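Local coordinates for protein xyloglucan-specific endo-beta-1,4-glucanase BoGH9A (Bacteroides ovatus, PDB 6DHT) that cuts the beta-1,4-glucan backbone of xyloglucan endo-wise into xyloglucan oligosaccharides at the surface of a gut bacterium, as a family 9 glycoside hydrolase, at residues 186-190 with 212-218; 178-182 with 551-555; 115-120 with 217-221; 108-113 with 200-204. All blocks are in the same frame, centred on the assembly; numbering follows the deposited sequence. Where two conformers were deposited one is given.

Interaction 1 of 4, residues 186-190 with 212-218; sequences MQSIY and PDLLDEM. With CA (calcium ion), chain D.
In the helical barrel of this family 9 glycosidase, Tyr190 of helix 176-192 packs against Leu215 at the start of helix 213-226, the two segments running antiparallel (158°) with axes 11.0 Å apart. Leu215 sets its CD2 methyl over the centre of the Tyr190 ring, 4.1 Å from the centroid and 6° off the normal, a CH-pi contact; its other methyl leans on the phenol end, Leu215 CD1 to Tyr190 OH 3.5 Å. With CG anti to the backbone N (chi1 173°), the tyrosine reaches across to Pro212 at the N-cap position, whose CG lies 3.6 Å from Tyr190 OH. Two thioethers meet by their methyls, Met186 CE to Met218 CE 3.5 Å. Gln187 slides past Met218 with OE1 3.4 Å from Met218 CG; this buried oxygen has no hydrogen-bond partner, whereas Gln187 NE2 is bonded to Gln277. On the side of helix 213-226 turned from the interface, Asp213 OD1 (2.4 Å) and Asp216 OD2 (2.3 Å) bind a calcium ion whose coordination is completed by a water, Glu206 O, Asn209 OD1 and Thr211 O. Antiparallel, apolar pairing is characteristic of neighbouring helices in an (alpha/alpha)6 barrel, here with one helix start fixed by metal.

Interaction 2 of 4, residues 178-182 with 551-555; sequences NSGYS and INWNA
Asn178 and Asn552 meet amide against amide, their planes nearly perpendicular at 78°. Asn178 ND2 gives a hydrogen to Asn552 OD1 over 3.0 Å (N-H...O 157°), but arrives from above the carbonyl plane of Asn552. The same nitrogen also bonds Asp168, and Asn178 OD1 rests 3.1 Å from Asn552 CG. Replacing Asn178 with an alanine would probably leave Asn552 OD1 and Asp168 without their shared donor and let the Asn552 amide turn more freely. Ser182 OG folds back to donate to Asn178 O (2.8 Å), which Ser182 N reaches from the opposite face, so one carbonyl takes two donors. That hydroxyl also presses on the other backbone, Ser182 OG to Asn552 CA 3.2 Å. The two segments run almost parallel, consistent with like-directed helices in the (alpha/alpha)6 barrel of family 9; Asn552 lies near the predicted proton donor Glu548, and its ND2 bonds a di(hydroxyethyl)ether, probably from the crystallisation liquor. Ile551 holds CG1 between its backbone N and carbonyl carbon (chi1 59°) and then runs extended, which carries CD1 to 3.6 Å from Ser179 CB. Ser179 OG turns to Tyr175. Tyr181 meets Asn552 CB with its ring edge at 4.0 Å from CE2, while its hydroxyl and Asn552 O are bridged by a water that donates to the carbonyl. Ala555 CB closes the contact, 3.7 Å from Ser182 O.

Interaction 3 of 4, residues 115-120 with 217-221; sequences FYYQRT and EMQFN
Glu217 OE2 is gripped by Arg119 NE and by the indole nitrogen of Trp166. The bond from Arg119 NE to Glu217 OE2 is 2.9 Å long and nearly straight (167°), meeting the oxygen on its syn side; the second arm of this side-on salt bridge, Arg119 NH2 to Glu217 OE1 at 2.8 Å, comes from above the carboxylate plane, since the two flat groups are turned 43° from each other. Arg119 runs extended from CG to NE across the face of Phe220. Its CD sits over the ring, 3.5 Å from the Phe220 centroid, and the guanidinium continues flat but off-centre, 13° between planes, with centres 4.6 Å apart. Tyr116 presents a ring edge to the other guanidinium face, CD1 lying 3.8 Å above the plane. Behind the carboxylate, Phe115 CB packs on Glu217 CG at 3.5 Å. At the rim of Phe220, Thr120 O lies near the ring plane, 3.3 Å from CZ. Arg119 NH1 forms a further salt bridge to Glu206, a calcium ligand through its carbonyl. A buried arginine held on two faces and tied to two carboxylates is likely to keep its charge and its rotation fixed, joining the turn that follows helix 105-117 to helix 213-226.

Interaction 4 of 4, residues 108-113 with 200-204; sequences ADAALK and QKINI. With EDO (1,2-ethanediol), chain G.
The carbonyls of two successive residues, Ile202 and Asn203, converge on the amine of Lys113: NZ lies 3.0 Å from Ile202 O and 2.9 Å from Asn203 O. Asn203 has a left-handed backbone, which probably lets both oxygens face the same amine; the loop between helices 194-199 and 213-226 lies along helix 105-117 of the family 9 helical barrel. Lys113 NZ comes nearly in line with the C=O of Ile202 but from above the carbonyl plane of Asn203. NZ also bonds Tyr128 O and, at 3.1 Å, O1 of an ethanediol, probably from the crystallisation liquor, so its three hydrogens are shared among four oxygens. Bends at chi2 (58°) and chi4 (-69°) curl the lysine chain round, laying CD 3.6 Å from Ile204 CG2. A methionine in its place would probably leave the Ile202 and Asn203 carbonyls without their common donor and set this turn of the loop free to shift. One helix turn back, Gln200 NE2 donates to Asp109 OD1 over 2.9 Å, almost straight at 169°, reaching the oxygen on its anti side and tilted from the carboxylate plane. Between these polar ends Ile202 pushes CD1 to within 3.8 Å of Leu112 CG, and its CG2 lies against Asp109 CB. A water donates both to Asp109 OD2, at 2.7 Å, and to Lys201 O, at 3.2 Å.

Interactions 1, 2 and 3 are buried, whereas interaction 4 is partly open to solvent, with a lysine and several bridging waters against the single bridging water of interaction 2. Helix 176-192 serves interactions 1 and 2, packing antiparallel to one partner through methyls and a ring, and parallel to the other through amides nearer the predicted catalytic residues. Interactions 1 and 3 share helix 213-226, and interactions 3 and 4 share helix 105-117; Phe115 CZ touches both Met186 CE, at 3.4 Å, and Ile551 O. The calcium site at Asp213 and Asp216 links interactions 1, 3 and 4: Asp213 probably also accepts from Ile202 N, and interaction 3 reaches it through Glu206, whose carbonyl binds the ion.

Interaction 1 of 4, residues 186-190 with 212-218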
loop_
_atom_site.group_PDB
_atom_site.type_symbol
_atom_site.label_atom_id
_atom_site.label_comp_id
_atom_site.label_asym_id
_atom_site.label_seq_id
_atom_site.Cartn_x
_atom_site.Cartn_y
_atom_site.Cartn_z
ATOM N N MET A 186 5.150 -4.600 -1.342
ATOM C CA MET A 186 5.960 -3.803 -2.244
ATOM C C MET A 186 7.025 -4.663 -2.898
ATOM O O MET A 186 7.312 -4.508 -4.092
ATOM C CB MET A 186 6.550 -2.575 -1.561
ATOM C CG MET A 186 5.476 -1.559 -1.188
ATOM S SD MET A 186 6.104 -0.068 -0.427
ATOM C CE MET A 186 6.443 -0.635 1.207
ATOM N N GLN A 187 7.616 -5.563 -2.132
ATOM C CA GLN A 187 8.645 -6.465 -2.669
ATOM C C GLN A 187 8.064 -7.526 -3.596
ATOM O O GLN A 187 8.795 -8.101 -4.421
ATOM C CB GLN A 187 9.500 -7.063 -1.517
ATOM C CG GLN A 187 10.410 -6.002 -0.928
ATOM C CD GLN A 187 11.467 -6.464 0.074
ATOM O OE1 GLN A 187 12.409 -5.712 0.313
ATOM N NE2 GLN A 187 11.291 -7.616 0.693
ATOM N N SER A 188 6.770 -7.821 -3.507
ATOM C CA SER A 188 6.120 -8.693 -4.493
ATOM C C SER A 188 6.144 -7.983 -5.854
ATOM O O SER A 188 6.513 -8.575 -6.881
ATOM C CB SER A 188 4.670 -9.013 -4.101
ATOM O OG SER A 188 4.606 -9.712 -2.867
ATOM N N ILE A 189 5.780 -6.708 -5.892
ATOM C CA ILE A 189 5.748 -5.988 -7.164
ATOM C C ILE A 189 7.182 -5.720 -7.669
ATOM O O ILE A 189 7.465 -5.805 -8.878
ATOM C CB ILE A 189 4.865 -4.692 -7.047
ATOM C CG1 ILE A 189 3.366 -5.028 -7.227
ATOM C CG2 ILE A 189 5.230 -3.634 -8.066
ATOM C CD1 ILE A 189 2.786 -5.928 -6.250
ATOM N N TYR A 190 8.089 -5.429 -6.744
ATOM C CA TYR A 190 9.501 -5.276 -7.098
ATOM C C TYR A 190 10.030 -6.441 -7.953
ATOM O O TYR A 190 10.708 -6.239 -8.970
ATOM C CB TYR A 190 10.338 -5.140 -5.815
ATOM C CG TYR A 190 11.814 -5.154 -6.114
ATOM C CD1 TYR A 190 12.468 -3.993 -6.518
ATOM C CD2 TYR A 190 12.546 -6.336 -5.996
ATOM C CE1 TYR A 190 13.824 -4.027 -6.862
ATOM C CE2 TYR A 190 13.856 -6.367 -6.309
ATOM C CZ TYR A 190 14.500 -5.214 -6.714
ATOM O OH TYR A 190 15.854 -5.317 -7.040
ATOM N N PRO A 212 18.880 -0.739 -5.738
ATOM C CA PRO A 212 17.610 -0.066 -6.069
ATOM C C PRO A 212 16.998 0.629 -4.860
ATOM O O PRO A 212 16.936 0.083 -3.753
ATOM C CB PRO A 212 16.715 -1.218 -6.546
ATOM C CG PRO A 212 17.710 -2.239 -7.112
ATOM C CD PRO A 212 18.860 -2.161 -6.132
ATOM N N ASP A 213 16.569 1.854 -5.101
ATOM C CA ASP A 213 16.075 2.730 -4.042
ATOM C C ASP A 213 14.886 2.130 -3.285
ATOM O O ASP A 213 14.792 2.334 -2.080
ATOM C CB ASP A 213 15.712 4.116 -4.573
ATOM C CG ASP A 213 16.912 5.004 -4.844
ATOM O OD1 ASP A 213 18.065 4.542 -4.680
ATOM O OD2 ASP A 213 16.698 6.159 -5.253
ATOM N N LEU A 214 13.993 1.405 -3.964
ATOM C CA LEU A 214 12.917 0.714 -3.253
ATOM C C LEU A 214 13.492 -0.211 -2.192
ATOM O O LEU A 214 12.985 -0.237 -1.062
ATOM C CB LEU A 214 11.980 -0.042 -4.188
ATOM C CG LEU A 214 10.811 -0.765 -3.508
ATOM C CD1 LEU A 214 9.621 -0.765 -4.473
ATOM C CD2 LEU A 214 11.137 -2.154 -3.073
ATOM N N LEU A 215 14.549 -0.962 -2.522
ATOM C CA LEU A 215 15.140 -1.870 -1.552
ATOM C C LEU A 215 15.866 -1.113 -0.447
ATOM O O LEU A 215 15.802 -1.531 0.702
ATOM C CB LEU A 215 16.110 -2.824 -2.228
ATOM C CG LEU A 215 15.492 -3.842 -3.179
ATOM C CD1 LEU A 215 16.573 -4.825 -3.683
ATOM C CD2 LEU A 215 14.315 -4.603 -2.569
ATOM N N ASP A 216 16.527 -0.002 -0.767
ATOM C CA ASP A 216 17.091 0.834 0.308
ATOM C C ASP A 216 16.027 1.215 1.321
ATOM O O ASP A 216 16.232 1.156 2.552
ATOM C CB ASP A 216 17.729 2.107 -0.208
ATOM C CG ASP A 216 18.969 1.857 -1.056
ATOM O OD1 ASP A 216 19.888 1.121 -0.615
ATOM O OD2 ASP A 216 19.004 2.426 -2.156
ATOM N N GLU A 217 14.884 1.649 0.813
ATOM C CA GLU A 217 13.824 2.074 1.705
ATOM C C GLU A 217 13.311 0.918 2.563
ATOM O O GLU A 217 13.170 1.064 3.782
ATOM C CB GLU A 217 12.668 2.732 0.941
ATOM C CG GLU A 217 11.678 3.461 1.869
ATOM C CD GLU A 217 12.355 4.584 2.651
ATOM O OE1 GLU A 217 13.004 5.445 2.009
ATOM O OE2 GLU A 217 12.285 4.575 3.910
ATOM N N MET A 218 13.061 -0.232 1.938
ATOM C CA MET A 218 12.614 -1.372 2.692
ATOM C C MET A 218 13.619 -1.693 3.774
ATOM O O MET A 218 13.232 -2.014 4.890
ATOM C CB MET A 218 12.387 -2.608 1.809
ATOM C CG MET A 218 11.457 -2.425 0.603
ATOM S SD MET A 218 9.781 -1.889 0.985
ATOM C CE MET A 218 9.912 -0.138 0.670
HETATM CA CA CA D . 19.951 3.273 -4.067
HETATM O O HOH W 1 20.964 3.955 -6.090
#

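Interaction 2 of 4, residues 178-182 with 551-555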
loop_
_atom_site.group_PDB
_atom_site.type_symbol
_atom_site.label_atom_id
_atom_site.label_comp_id
_atom_site.label_asym_id
_atom_site.label_seq_id
_atom_site.Cartn_x
_atom_site.Cartn_y
_atom_site.Cartn_z
ATOM N N ASN A 178 2.118 -4.891 10.482
ATOM C CA ASN A 178 1.780 -3.994 9.400
ATOM C C ASN A 178 2.996 -3.668 8.547
ATOM O O ASN A 178 2.892 -3.603 7.312
ATOM C CB ASN A 178 1.167 -2.718 9.950
ATOM C CG ASN A 178 0.366 -1.992 8.914
ATOM O OD1 ASN A 178 -0.405 -2.610 8.181
ATOM N ND2 ASN A 178 0.574 -0.692 8.807
ATOM N N SER A 179 4.162 -3.480 9.147
ATOM C CA SER A 179 5.309 -3.104 8.333
ATOM C C SER A 179 5.866 -4.306 7.558
ATOM O O SER A 179 6.317 -4.127 6.435
ATOM C CB SER A 179 6.373 -2.362 9.146
ATOM O OG SER A 179 6.996 -3.196 10.081
ATOM N N GLY A 180 5.792 -5.499 8.135
ATOM C CA GLY A 180 6.179 -6.714 7.460
ATOM C C GLY A 180 5.303 -6.969 6.255
ATOM O O GLY A 180 5.805 -7.284 5.174
ATOM N N TYR A 181 3.998 -6.851 6.437
ATOM C CA TYR A 181 3.035 -6.969 5.344
ATOM C C TYR A 181 3.329 -5.937 4.247
ATOM O O TYR A 181 3.328 -6.246 3.032
ATOM C CB TYR A 181 1.614 -6.712 5.857
ATOM C CG TYR A 181 0.687 -6.408 4.728
ATOM C CD1 TYR A 181 0.163 -7.415 3.920
ATOM C CD2 TYR A 181 0.359 -5.100 4.447
ATOM C CE1 TYR A 181 -0.684 -7.092 2.851
ATOM C CE2 TYR A 181 -0.456 -4.770 3.399
ATOM C CZ TYR A 181 -0.974 -5.774 2.596
ATOM O OH TYR A 181 -1.826 -5.433 1.548
ATOM N N SER A 182 3.564 -4.700 4.661
ATOM C CA SER A 182 3.763 -3.618 3.709
ATOM C C SER A 182 4.966 -3.857 2.798
ATOM O O SER A 182 4.893 -3.698 1.572
ATOM C CB SER A 182 3.921 -2.285 4.432
ATOM O OG SER A 182 2.707 -1.881 5.090
ATOM N N ILE A 551 1.320 3.288 6.312
ATOM C CA ILE A 551 2.282 2.594 5.452
ATOM C C ILE A 551 1.648 1.470 4.636
ATOM O O ILE A 551 2.093 1.221 3.496
ATOM C CB ILE A 551 3.516 2.095 6.218
ATOM C CG1 ILE A 551 3.133 1.121 7.334
ATOM C CG2 ILE A 551 4.361 3.261 6.699
ATOM C CD1 ILE A 551 4.302 0.429 8.033
ATOM N N ASN A 552 0.654 0.770 5.170
ATOM C CA ASN A 552 0.035 -0.318 4.413
ATOM C C ASN A 552 -0.837 0.205 3.309
ATOM O O ASN A 552 -1.030 -0.463 2.310
ATOM C CB ASN A 552 -0.721 -1.295 5.310
ATOM C CG ASN A 552 -1.730 -0.618 6.216
ATOM O OD1 ASN A 552 -1.432 0.376 6.907
ATOM N ND2 ASN A 552 -2.936 -1.155 6.226
ATOM N N TRP A 553 -1.370 1.409 3.483
ATOM C CA TRP A 553 -2.171 2.048 2.452
ATOM C C TRP A 553 -1.248 2.593 1.365
ATOM O O TRP A 553 -1.526 2.431 0.178
ATOM C CB TRP A 553 -3.054 3.149 3.069
ATOM C CG TRP A 553 -4.055 2.591 4.029
ATOM C CD1 TRP A 553 -4.328 1.290 4.239
ATOM C CD2 TRP A 553 -4.921 3.328 4.911
ATOM N NE1 TRP A 553 -5.295 1.157 5.183
ATOM C CE2 TRP A 553 -5.670 2.391 5.627
ATOM C CE3 TRP A 553 -5.121 4.683 5.161
ATOM C CZ2 TRP A 553 -6.631 2.754 6.574
ATOM C CZ3 TRP A 553 -6.073 5.049 6.105
ATOM C CH2 TRP A 553 -6.808 4.088 6.799
ATOM N N ASN A 554 -0.122 3.176 1.749
ATOM C CA ASN A 554 0.853 3.595 0.756
ATOM C C ASN A 554 1.546 2.424 0.064
ATOM O O ASN A 554 1.972 2.563 -1.091
ATOM C CB ASN A 554 1.851 4.583 1.319
ATOM C CG ASN A 554 1.524 5.974 0.890
ATOM O OD1 ASN A 554 0.435 6.475 1.190
ATOM N ND2 ASN A 554 2.399 6.587 0.123
ATOM N N ALA A 555 1.645 1.267 0.735
ATOM C CA ALA A 555 2.241 0.098 0.095
ATOM C C ALA A 555 1.383 -0.303 -1.086
ATOM O O ALA A 555 1.894 -0.645 -2.147
ATOM C CB ALA A 555 2.361 -1.046 1.075
HETATM O O HOH W 2 -2.576 -2.729 1.767
#

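Interaction 3 of 4, residues 115-120 with 217-221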
loop_
_atom_site.group_PDB
_atom_site.type_symbol
_atom_site.label_atom_id
_atom_site.label_comp_id
_atom_site.label_asym_id
_atom_site.label_seq_id
_atom_site.Cartn_x
_atom_site.Cartn_y
_atom_site.Cartn_z
ATOM N N PHE A 115 7.580 6.919 2.437
ATOM C CA PHE A 115 8.195 6.087 3.453
ATOM C C PHE A 115 9.432 6.767 4.054
ATOM O O PHE A 115 9.680 6.672 5.268
ATOM C CB PHE A 115 8.554 4.717 2.880
ATOM C CG PHE A 115 7.348 3.863 2.601
ATOM C CD1 PHE A 115 6.654 3.971 1.405
ATOM C CD2 PHE A 115 6.896 2.955 3.562
ATOM C CE1 PHE A 115 5.505 3.204 1.185
ATOM C CE2 PHE A 115 5.769 2.189 3.329
ATOM C CZ PHE A 115 5.071 2.329 2.147
ATOM N N TYR A 116 10.198 7.456 3.208
ATOM C CA TYR A 116 11.334 8.236 3.675
ATOM C C TYR A 116 10.896 9.275 4.721
ATOM O O TYR A 116 11.502 9.397 5.780
ATOM C CB TYR A 116 12.088 8.873 2.499
ATOM C CG TYR A 116 13.013 9.988 2.947
ATOM C CD1 TYR A 116 14.269 9.716 3.478
ATOM C CD2 TYR A 116 12.618 11.311 2.845
ATOM C CE1 TYR A 116 15.094 10.743 3.907
ATOM C CE2 TYR A 116 13.445 12.338 3.262
ATOM C CZ TYR A 116 14.685 12.043 3.784
ATOM O OH TYR A 116 15.525 13.054 4.214
ATOM N N TYR A 117 9.798 9.986 4.447
ATOM C CA TYR A 117 9.291 10.955 5.399
ATOM C C TYR A 117 8.850 10.298 6.722
ATOM O O TYR A 117 8.889 10.932 7.783
ATOM C CB TYR A 117 8.144 11.751 4.791
ATOM C CG TYR A 117 8.587 12.710 3.718
ATOM C CD1 TYR A 117 9.268 13.883 4.047
ATOM C CD2 TYR A 117 8.296 12.475 2.381
ATOM C CE1 TYR A 117 9.644 14.780 3.080
ATOM C CE2 TYR A 117 8.693 13.356 1.410
ATOM C CZ TYR A 117 9.365 14.516 1.773
ATOM O OH TYR A 117 9.732 15.398 0.772
ATOM N N GLN A 118 8.431 9.039 6.679
ATOM C CA GLN A 118 8.025 8.323 7.884
ATOM C C GLN A 118 9.193 7.774 8.731
ATOM O O GLN A 118 8.977 7.137 9.779
ATOM C CB GLN A 118 7.103 7.155 7.537
ATOM C CG GLN A 118 5.759 7.515 6.911
ATOM C CD GLN A 118 4.806 8.186 7.876
ATOM O OE1 GLN A 118 4.649 9.407 7.858
ATOM N NE2 GLN A 118 4.123 7.387 8.684
ATOM N N ARG A 119 10.428 7.962 8.275
ATOM C CA ARG A 119 11.555 7.327 8.952
ATOM C C ARG A 119 11.803 7.935 10.313
ATOM O O ARG A 119 11.745 9.149 10.479
ATOM C CB ARG A 119 12.842 7.511 8.157
ATOM C CG ARG A 119 12.949 6.643 6.900
ATOM C CD ARG A 119 14.333 6.759 6.332
ATOM N NE ARG A 119 14.436 6.177 4.991
ATOM C CZ ARG A 119 15.554 6.190 4.275
ATOM N NH1 ARG A 119 16.651 6.728 4.799
ATOM N NH2 ARG A 119 15.580 5.659 3.053
ATOM N N THR A 120 12.119 7.054 11.256
ATOM C CA THR A 120 12.513 7.426 12.619
ATOM C C THR A 120 14.027 7.369 12.754
ATOM O O THR A 120 14.720 6.807 11.912
ATOM C CB THR A 120 11.928 6.450 13.643
ATOM O OG1 THR A 120 12.559 5.163 13.550
ATOM C CG2 THR A 120 10.415 6.339 13.459
ATOM N N GLU A 217 14.884 1.649 0.813
ATOM C CA GLU A 217 13.824 2.074 1.705
ATOM C C GLU A 217 13.311 0.918 2.563
ATOM O O GLU A 217 13.170 1.064 3.782
ATOM C CB GLU A 217 12.668 2.732 0.941
ATOM C CG GLU A 217 11.678 3.461 1.869
ATOM C CD GLU A 217 12.355 4.584 2.651
ATOM O OE1 GLU A 217 13.004 5.445 2.009
ATOM O OE2 GLU A 217 12.285 4.575 3.910
ATOM N N MET A 218 13.061 -0.232 1.938
ATOM C CA MET A 218 12.614 -1.372 2.692
ATOM C C MET A 218 13.619 -1.693 3.774
ATOM O O MET A 218 13.232 -2.014 4.890
ATOM C CB MET A 218 12.387 -2.608 1.809
ATOM C CG MET A 218 11.457 -2.425 0.603
ATOM S SD MET A 218 9.781 -1.889 0.985
ATOM C CE MET A 218 9.912 -0.138 0.670
ATOM N N GLN A 219 14.908 -1.646 3.432
ATOM C CA GLN A 219 15.929 -2.059 4.394
ATOM C C GLN A 219 15.921 -1.184 5.629
ATOM O O GLN A 219 16.242 -1.657 6.726
ATOM C CB GLN A 219 17.313 -2.043 3.742
ATOM C CG GLN A 219 18.170 -3.275 4.086
ATOM C CD GLN A 219 18.737 -3.294 5.511
ATOM O OE1 GLN A 219 19.253 -2.291 6.024
ATOM N NE2 GLN A 219 18.633 -4.446 6.157
ATOM N N PHE A 220 15.530 0.078 5.471
ATOM C CA PHE A 220 15.493 0.972 6.621
ATOM C C PHE A 220 14.569 0.415 7.695
ATOM O O PHE A 220 14.825 0.563 8.898
ATOM C CB PHE A 220 15.048 2.375 6.259
ATOM C CG PHE A 220 15.344 3.354 7.344
ATOM C CD1 PHE A 220 16.601 3.927 7.441
ATOM C CD2 PHE A 220 14.404 3.635 8.318
ATOM C CE1 PHE A 220 16.896 4.821 8.470
ATOM C CE2 PHE A 220 14.704 4.534 9.353
ATOM C CZ PHE A 220 15.962 5.103 9.428
ATOM N N ASN A 221 13.470 -0.205 7.271
ATOM C CA ASN A 221 12.560 -0.843 8.195
ATOM C C ASN A 221 12.983 -2.288 8.513
ATOM O O ASN A 221 12.852 -2.708 9.645
ATOM C CB ASN A 221 11.110 -0.788 7.705
ATOM C CG ASN A 221 10.117 -1.083 8.818
ATOM O OD1 ASN A 221 9.820 -0.201 9.618
ATOM N ND2 ASN A 221 9.620 -2.312 8.901
#

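Interaction 4 of 4, residues 108-113 with 200-204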
loop_
_atom_site.group_PDB
_atom_site.type_symbol
_atom_site.label_atom_id
_atom_site.label_comp_id
_atom_site.label_asym_id
_atom_site.label_seq_id
_atom_site.Cartn_x
_atom_site.Cartn_y
_atom_site.Cartn_z
ATOM N N ALA A 108 4.049 7.188 -8.549
ATOM C CA ALA A 108 4.762 6.023 -8.059
ATOM C C ALA A 108 5.959 6.439 -7.203
ATOM O O ALA A 108 6.188 5.879 -6.135
ATOM C CB ALA A 108 5.227 5.155 -9.219
ATOM N N ASP A 109 6.685 7.451 -7.645
ATOM C CA ASP A 109 7.858 7.929 -6.936
ATOM C C ASP A 109 7.470 8.586 -5.628
ATOM O O ASP A 109 8.086 8.332 -4.584
ATOM C CB ASP A 109 8.656 8.925 -7.800
ATOM C CG ASP A 109 9.362 8.271 -8.995
ATOM O OD1 ASP A 109 9.234 7.060 -9.212
ATOM O OD2 ASP A 109 10.035 9.025 -9.729
ATOM N N ALA A 110 6.451 9.435 -5.670
ATOM C CA ALA A 110 5.995 10.096 -4.434
ATOM C C ALA A 110 5.477 9.109 -3.371
ATOM O O ALA A 110 5.727 9.262 -2.180
ATOM C CB ALA A 110 4.932 11.128 -4.741
ATOM N N ALA A 111 4.738 8.110 -3.835
ATOM C CA ALA A 111 4.209 7.076 -2.958
ATOM C C ALA A 111 5.330 6.335 -2.234
ATOM O O ALA A 111 5.225 6.021 -1.039
ATOM C CB ALA A 111 3.345 6.131 -3.741
ATOM N N LEU A 112 6.419 6.036 -2.948
ATOM C CA LEU A 112 7.564 5.406 -2.323
ATOM C C LEU A 112 8.313 6.367 -1.411
ATOM O O LEU A 112 8.743 5.972 -0.308
ATOM C CB LEU A 112 8.482 4.862 -3.421
ATOM C CG LEU A 112 9.724 4.128 -2.935
ATOM C CD1 LEU A 112 9.405 2.965 -2.006
ATOM C CD2 LEU A 112 10.500 3.629 -4.140
ATOM N N LYS A 113 8.451 7.610 -1.834
ATOM C CA LYS A 113 9.174 8.607 -1.062
ATOM C C LYS A 113 8.453 8.927 0.252
ATOM O O LYS A 113 9.081 9.404 1.205
ATOM C CB LYS A 113 9.361 9.858 -1.920
ATOM C CG LYS A 113 10.200 10.972 -1.352
ATOM C CD LYS A 113 11.615 10.567 -0.999
ATOM C CE LYS A 113 12.445 11.808 -0.627
ATOM N NZ LYS A 113 12.724 12.722 -1.769
ATOM N N GLN A 200 14.685 3.647 -11.200
ATOM C CA GLN A 200 13.954 4.650 -10.429
ATOM C C GLN A 200 14.867 5.350 -9.445
ATOM O O GLN A 200 15.534 4.691 -8.671
ATOM C CB GLN A 200 12.833 3.936 -9.678
ATOM C CG GLN A 200 11.920 4.839 -8.848
ATOM C CD GLN A 200 10.979 4.049 -7.973
ATOM O OE1 GLN A 200 11.351 3.059 -7.352
ATOM N NE2 GLN A 200 9.740 4.523 -7.882
ATOM N N LYS A 201 14.857 6.674 -9.432
ATOM C CA LYS A 201 15.608 7.414 -8.427
ATOM C C LYS A 201 14.715 8.466 -7.787
ATOM O O LYS A 201 14.115 9.292 -8.462
ATOM C CB LYS A 201 16.887 8.028 -9.024
ATOM C CG LYS A 201 17.930 6.981 -9.503
ATOM C CD LYS A 201 18.500 6.153 -8.333
ATOM C CE LYS A 201 19.492 5.083 -8.795
ATOM N NZ LYS A 201 18.992 4.277 -9.949
ATOM N N ILE A 202 14.618 8.405 -6.467
ATOM C CA ILE A 202 13.637 9.228 -5.745
ATOM C C ILE A 202 14.254 10.245 -4.786
ATOM O O ILE A 202 13.547 10.846 -3.956
ATOM C CB ILE A 202 12.630 8.349 -4.969
ATOM C CG1 ILE A 202 13.343 7.436 -3.968
ATOM C CG2 ILE A 202 11.803 7.510 -5.940
ATOM C CD1 ILE A 202 12.413 6.761 -2.990
ATOM N N ASN A 203 15.551 10.471 -4.924
ATOM C CA ASN A 203 16.265 11.453 -4.121
ATOM C C ASN A 203 16.114 11.212 -2.625
ATOM O O ASN A 203 15.591 12.045 -1.880
ATOM C CB ASN A 203 15.862 12.881 -4.503
ATOM C CG ASN A 203 16.704 13.925 -3.793
ATOM O OD1 ASN A 203 17.870 13.693 -3.483
ATOM N ND2 ASN A 203 16.111 15.065 -3.504
ATOM N N ILE A 204 16.554 10.031 -2.208
ATOM C CA ILE A 204 16.732 9.679 -0.809
ATOM C C ILE A 204 18.240 9.592 -0.544
ATOM O O ILE A 204 19.031 9.594 -1.483
ATOM C CB ILE A 204 16.034 8.345 -0.451
ATOM C CG1 ILE A 204 16.448 7.219 -1.411
ATOM C CG2 ILE A 204 14.528 8.528 -0.465
ATOM C CD1 ILE A 204 15.980 5.844 -0.993
HETATM C C1 EDO G . 11.047 12.821 -5.319
HETATM O O1 EDO G . 10.996 13.656 -4.148
HETATM C C2 EDO G . 10.019 11.699 -5.192
HETATM O O2 EDO G . 8.677 12.225 -5.131
HETATM O O HOH W 3 7.477 3.324 -6.509
HETATM O O HOH W 4 12.162 7.846 -11.068
HETATM O O HOH W 5 11.443 11.082 -8.570
#